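TsrE (Streptomyces laurentii, PDB 7CWW) probably catalyses the aza-[4+2] cyclisation that builds the central nitrogen heterocycle of the thiopeptide antibiotic thiostrepton. Local coordinates at residues 65-68 / 69-73; 13-16 / 17-20; 25-28 / 29-33. All blocks are in the same frame, centred on the assembly; numbering follows the deposited sequence.

The three contacts are local, each closing turns of a helix and not a long loop; they follow one another along the chain without nesting or crossing. Contact 2 comes first, where the chain leaves strand 5-11 and enters helix 15-35. Contact 3 lies farther along the same helix, at a proline kink. Strands 39-49 and 52-61 follow, and contact 1 then opens helix 65-78. Both helices touch strand 52-61, the middle strand of the antiparallel sheet 5-11, 52-61, 39-49. Contacts 1 and 3 also meet directly, with Leu-29 CD2 3.7 Å from Leu-70 CG, whereas contact 2 touches neither. A β-α-β-β-α unit results.

Contact 1 of 3, residues 65-68 / 69-73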
# COMPACT_ATOMS: atom_id res chain seq x y z
N SER A 65 5.72 28.66 15.47
CA SER A 65 4.64 28.43 16.43
C SER A 65 3.84 27.17 16.09
O SER A 65 3.27 26.55 17.00
CB SER A 65 3.72 29.65 16.48
OG SER A 65 4.34 30.73 17.17
N VAL A 66 3.80 26.77 14.82
CA VAL A 66 2.89 25.70 14.41
C VAL A 66 3.27 24.38 15.06
O VAL A 66 2.43 23.69 15.64
CB VAL A 66 2.86 25.56 12.87
CG1 VAL A 66 1.98 24.38 12.50
CG2 VAL A 66 2.35 26.83 12.23
N GLU A 67 4.55 24.00 14.95
CA GLU A 67 5.00 22.76 15.57
C GLU A 67 4.83 22.81 17.08
O GLU A 67 4.49 21.81 17.71
CB GLU A 67 6.46 22.51 15.21
CG GLU A 67 6.99 21.19 15.66
CD GLU A 67 8.44 21.00 15.28
OE1 GLU A 67 8.99 21.91 14.59
OE2 GLU A 67 9.04 19.97 15.67
N ARG A 68 5.08 23.98 17.68
CA ARG A 68 5.01 24.09 19.13
C ARG A 68 3.56 24.02 19.61
O ARG A 68 3.27 23.36 20.61
CB ARG A 68 5.68 25.39 19.57
CG ARG A 68 7.20 25.31 19.44
CD ARG A 68 7.86 26.68 19.32
NE ARG A 68 9.32 26.55 19.34
CZ ARG A 68 10.04 26.12 18.30
NH1 ARG A 68 9.45 25.79 17.15
NH2 ARG A 68 11.36 26.03 18.41
N ARG A 69 2.66 24.69 18.89
CA ARG A 69 1.23 24.60 19.21
C ARG A 69 0.74 23.16 19.10
O ARG A 69 -0.00 22.68 19.97
CB ARG A 69 0.43 25.52 18.30
CG ARG A 69 -1.06 25.60 18.58
CD ARG A 69 -1.78 26.49 17.53
NE ARG A 69 -0.96 27.64 17.17
CZ ARG A 69 -0.63 27.99 15.93
NH1 ARG A 69 -1.07 27.28 14.90
NH2 ARG A 69 0.15 29.04 15.72
N LEU A 70 1.18 22.45 18.06
CA LEU A 70 0.83 21.04 17.88
C LEU A 70 1.27 20.21 19.09
O LEU A 70 0.47 19.45 19.65
CB LEU A 70 1.49 20.48 16.62
CG LEU A 70 0.67 20.46 15.34
CD1 LEU A 70 1.58 20.12 14.16
CD2 LEU A 70 -0.49 19.48 15.50
N LYS A 71 2.54 20.32 19.47
CA LYS A 71 3.05 19.56 20.62
C LYS A 71 2.24 19.85 21.87
O LYS A 71 1.87 18.94 22.63
CB LYS A 71 4.53 19.88 20.87
CG LYS A 71 5.50 19.33 19.82
CD LYS A 71 6.94 19.40 20.34
CE LYS A 71 7.95 18.88 19.32
NZ LYS A 71 9.33 18.98 19.88
N SER A 72 1.96 21.13 22.13
CA SER A 72 1.34 21.46 23.40
C SER A 72 -0.11 20.98 23.43
O SER A 72 -0.61 20.57 24.48
CB SER A 72 1.44 22.97 23.65
OG SER A 72 0.55 23.39 24.67
N ARG A 73 -0.79 21.00 22.27
CA ARG A 73 -2.17 20.52 22.21
C ARG A 73 -2.26 19.00 22.21
O ARG A 73 -3.27 18.44 22.65
CB ARG A 73 -2.87 21.09 20.99
CG ARG A 73 -3.07 22.59 21.12
CD ARG A 73 -4.04 23.11 20.12
NE ARG A 73 -4.20 24.55 20.24
CZ ARG A 73 -4.82 25.30 19.34
NH1 ARG A 73 -5.34 24.72 18.26
NH2 ARG A 73 -4.93 26.62 19.51
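Ser-65 receives the Arg-69 amide, its carbonyl O 2.7 Å from Arg-69 N, and the arginine side chain folds back alongside the same residue. With CG anti to the backbone N (chi1 -176°) and a bend at chi3 (-38°), the chain brings Arg-69 NH2 to 3.7 Å from Ser-65 CB. One face of the guanidinium is turned to the backbone of the turn, with Ser-65 O and Val-66 CA lying above its rim. A salt bridge to Glu-38 holds the charged end. Val-66 is next: its carbonyl O accepts from Leu-70 N at 3.0 Å, and the CB of that leucine rests 3.5 Å from the same oxygen. Both side chains are buried, reaching Phe-59 of strand 52-61, and Leu-70 also meets Leu-9. Glu-67 and Lys-71 run side by side in extended form, pointing the same way. Their backbones are bonded, but Glu-67 OE2 and Lys-71 NZ remain 4.3 Å apart, so attraction between them probably acts without a salt bridge. Finally, Arg-68 O accepts from Ser-72 N at 3.0 Å, while Arg-68 NH1 reaches back to Pro-64 O. The whole is the opening of an amphipathic α-helix, with unbroken i to i+4 bonding, an apolar side against the sheet and helix 15-35, and Ser-65, Arg-68 and Ser-72 on the exposed side.

Contact 2 of 3, residues 13-16 / 17-20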
# COMPACT_ATOMS: atom_id res chain seq x y z
N VAL A 13 3.24 7.26 20.16
CA VAL A 13 2.14 6.77 20.99
C VAL A 13 1.48 5.61 20.28
O VAL A 13 1.69 5.40 19.07
CB VAL A 13 1.10 7.88 21.26
CG1 VAL A 13 1.73 9.03 22.02
CG2 VAL A 13 0.48 8.35 19.94
N PRO A 14 0.69 4.79 21.01
CA PRO A 14 0.05 3.62 20.38
C PRO A 14 -0.75 3.98 19.12
O PRO A 14 -1.18 5.13 18.97
CB PRO A 14 -0.88 3.10 21.49
CG PRO A 14 -0.17 3.50 22.76
CD PRO A 14 0.41 4.84 22.46
N TRP A 15 -0.95 3.00 18.23
CA TRP A 15 -1.65 3.26 16.96
C TRP A 15 -3.01 3.90 17.18
O TRP A 15 -3.40 4.82 16.44
CB TRP A 15 -1.83 1.96 16.17
CG TRP A 15 -0.57 1.22 15.85
CD1 TRP A 15 -0.15 0.03 16.40
CD2 TRP A 15 0.43 1.59 14.89
NE1 TRP A 15 1.06 -0.34 15.85
CE2 TRP A 15 1.43 0.59 14.92
CE3 TRP A 15 0.58 2.68 14.02
CZ2 TRP A 15 2.56 0.64 14.09
CZ3 TRP A 15 1.71 2.73 13.20
CH2 TRP A 15 2.68 1.71 13.24
N SER A 16 -3.78 3.42 18.15
CA SER A 16 -5.13 3.95 18.33
C SER A 16 -5.09 5.40 18.79
O SER A 16 -5.94 6.21 18.40
CB SER A 16 -5.90 3.10 19.34
OG SER A 16 -5.33 3.22 20.63
N VAL A 17 -4.10 5.75 19.62
CA VAL A 17 -3.96 7.13 20.09
C VAL A 17 -3.51 8.03 18.95
O VAL A 17 -3.92 9.20 18.88
CB VAL A 17 -2.99 7.17 21.28
CG1 VAL A 17 -2.81 8.60 21.79
CG2 VAL A 17 -3.50 6.27 22.41
N GLN A 18 -2.67 7.52 18.04
CA GLN A 18 -2.32 8.30 16.85
C GLN A 18 -3.57 8.71 16.09
O GLN A 18 -3.66 9.83 15.58
CB GLN A 18 -1.42 7.49 15.91
CG GLN A 18 -0.07 7.12 16.51
CD GLN A 18 0.68 6.21 15.57
OE1 GLN A 18 0.36 6.17 14.38
NE2 GLN A 18 1.66 5.47 16.09
N GLU A 19 -4.54 7.81 15.99
CA GLU A 19 -5.75 8.11 15.23
C GLU A 19 -6.54 9.22 15.91
O GLU A 19 -6.96 10.19 15.26
CB GLU A 19 -6.58 6.83 15.08
CG GLU A 19 -7.88 6.98 14.31
CD GLU A 19 -8.58 5.64 14.14
OE1 GLU A 19 -7.91 4.66 13.74
OE2 GLU A 19 -9.80 5.57 14.44
N ASP A 20 -6.77 9.09 17.23
CA ASP A 20 -7.46 10.14 17.99
C ASP A 20 -6.78 11.49 17.82
O ASP A 20 -7.43 12.51 17.57
CB ASP A 20 -7.52 9.76 19.47
CG ASP A 20 -8.38 8.54 19.75
OD1 ASP A 20 -9.38 8.32 19.03
OD2 ASP A 20 -8.05 7.79 20.70
O HOH W 1 -8.71 5.26 18.27
O HOH W 2 -7.15 4.87 21.95
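This is a helix-start contact, in which Val-13 and Pro-14, just after strand 5-11, fold against the first turn of helix 15-35. Pro-14 occupies the N-cap position, and its carbonyl O accepts the first i to i+4 bond, from Gln-18 N at 3.0 Å. One residue earlier, Val-13 O is taken by the side chain of Gln-18: NE2 approaches at 3.0 Å, with an N-H...O angle of 160° and the acceptor close to the amide plane. The glutamine chain gets there by placing CG anti to its carbonyl carbon (chi1 -63°) and then running extended, past Val-13 in the opposite direction. Trp-15 lies alongside, its CE3 3.5 Å from Gln-18 OE1 and the ring and amide planes 56° apart. Apolar packing adds to this: Val-17 CG1 meets Val-13 CG2 at 3.8 Å and Val-17 CG2 lies by the Pro-14 ring. Exposed Ser-16 and partly exposed Asp-20 share two waters; the first is 2.9 Å from Ser-16 O and also near Asp-20 OD1, and the second lies 2.8 Å from Ser-16 OG and reaches Asp-20 OD2 only weakly. Asp-20 has a stronger partner in Arg-128, as Glu-19 has in Arg-134. The Gln-18 amide is used at both ends, NE2 giving to Val-13 O and OE1 receiving from Arg-46 NE. This fixes which way round the amide sits, gives each polar atom of this buried side chain a partner, and fastens the helix start to strand 39-49.

Contact 3 of 3, residues 25-28 / 29-33; sequences VAAP and LLDES
Pro-28 and Leu-29 form the heart of a proline kink within helix 15-35, the helix that connects strands 5-11 and 39-49 in a split β-α-β arrangement. Lacking an N-H, Pro-28 makes no bond to the turn before it. Leu-29 restores the pattern with a rather long bond, its N 3.3 Å from Val-25 O, and Leu-29 CB lies against that oxygen at 3.4 Å. Its CG swings away from the backbone N (chi1 -175°), carrying the rest of this buried leucine toward helix 65-78. The carbonyl of Pro-28 is still used: Glu-32 N lies 3.0 Å from Pro-28 O, but 38° out of the carbonyl plane. Ala-27 presents its small methyl group to Trp-42 of strand 39-49, and the neighbouring Ala-26 does the same toward Leu-57, consistent with a close approach of helix to sheet. Asp-31 follows Ala-27 by one turn, and Asp-31 OD1 accepts a hydrogen bond from Trp-42 NE1, tying the helix to the same strand. Asp-31 N donates to Ala-27 O at 2.8 Å, while Asp-31 CG sits 3.3 Å from that carbonyl oxygen.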
# COMPACT_ATOMS: atom_id res chain seq x y z
N VAL A 25 -7.03 16.51 17.00
CA VAL A 25 -6.09 17.57 17.36
C VAL A 25 -5.32 18.04 16.12
O VAL A 25 -5.34 19.22 15.78
CB VAL A 25 -5.11 17.07 18.45
CG1 VAL A 25 -4.10 18.16 18.83
CG2 VAL A 25 -5.88 16.62 19.68
N ALA A 26 -4.65 17.11 15.44
CA ALA A 26 -3.65 17.51 14.45
C ALA A 26 -4.28 18.01 13.16
O ALA A 26 -3.94 19.09 12.67
CB ALA A 26 -2.69 16.34 14.17
N ALA A 27 -5.19 17.23 12.56
CA ALA A 27 -5.82 17.69 11.32
C ALA A 27 -6.57 19.00 11.49
O ALA A 27 -6.41 19.89 10.63
CB ALA A 27 -6.73 16.59 10.75
N PRO A 28 -7.39 19.21 12.53
CA PRO A 28 -8.06 20.52 12.66
C PRO A 28 -7.09 21.68 12.80
O PRO A 28 -7.33 22.75 12.23
CB PRO A 28 -8.92 20.35 13.92
CG PRO A 28 -9.10 18.88 14.06
CD PRO A 28 -7.83 18.28 13.59
N LEU A 29 -6.01 21.51 13.56
CA LEU A 29 -5.00 22.56 13.69
C LEU A 29 -4.32 22.83 12.35
O LEU A 29 -4.19 23.99 11.93
CB LEU A 29 -3.96 22.15 14.74
CG LEU A 29 -2.85 23.13 15.15
CD1 LEU A 29 -2.38 22.81 16.57
CD2 LEU A 29 -1.66 23.11 14.17
N LEU A 30 -3.85 21.78 11.69
CA LEU A 30 -3.07 21.97 10.47
C LEU A 30 -3.94 22.43 9.31
O LEU A 30 -3.51 23.26 8.50
CB LEU A 30 -2.32 20.68 10.13
CG LEU A 30 -1.08 20.47 11.02
CD1 LEU A 30 -0.49 19.08 10.86
CD2 LEU A 30 -0.04 21.54 10.71
N ASP A 31 -5.18 21.92 9.21
CA ASP A 31 -6.09 22.45 8.20
C ASP A 31 -6.39 23.93 8.45
O ASP A 31 -6.37 24.73 7.51
CB ASP A 31 -7.40 21.65 8.17
CG ASP A 31 -7.23 20.30 7.48
OD1 ASP A 31 -6.24 20.10 6.75
OD2 ASP A 31 -8.11 19.43 7.67
N GLU A 32 -6.65 24.31 9.70
CA GLU A 32 -6.83 25.73 10.01
C GLU A 32 -5.60 26.54 9.62
O GLU A 32 -5.71 27.60 8.98
CB GLU A 32 -7.14 25.93 11.49
CG GLU A 32 -7.30 27.40 11.87
CD GLU A 32 -7.45 27.62 13.37
OE1 GLU A 32 -6.84 26.86 14.15
OE2 GLU A 32 -8.16 28.56 13.77
N SER A 33 -4.41 26.07 10.01
CA SER A 33 -3.18 26.78 9.69
C SER A 33 -3.00 26.95 8.19
O SER A 33 -2.49 27.97 7.72
CB SER A 33 -1.98 26.03 10.29
OG SER A 33 -0.79 26.76 10.10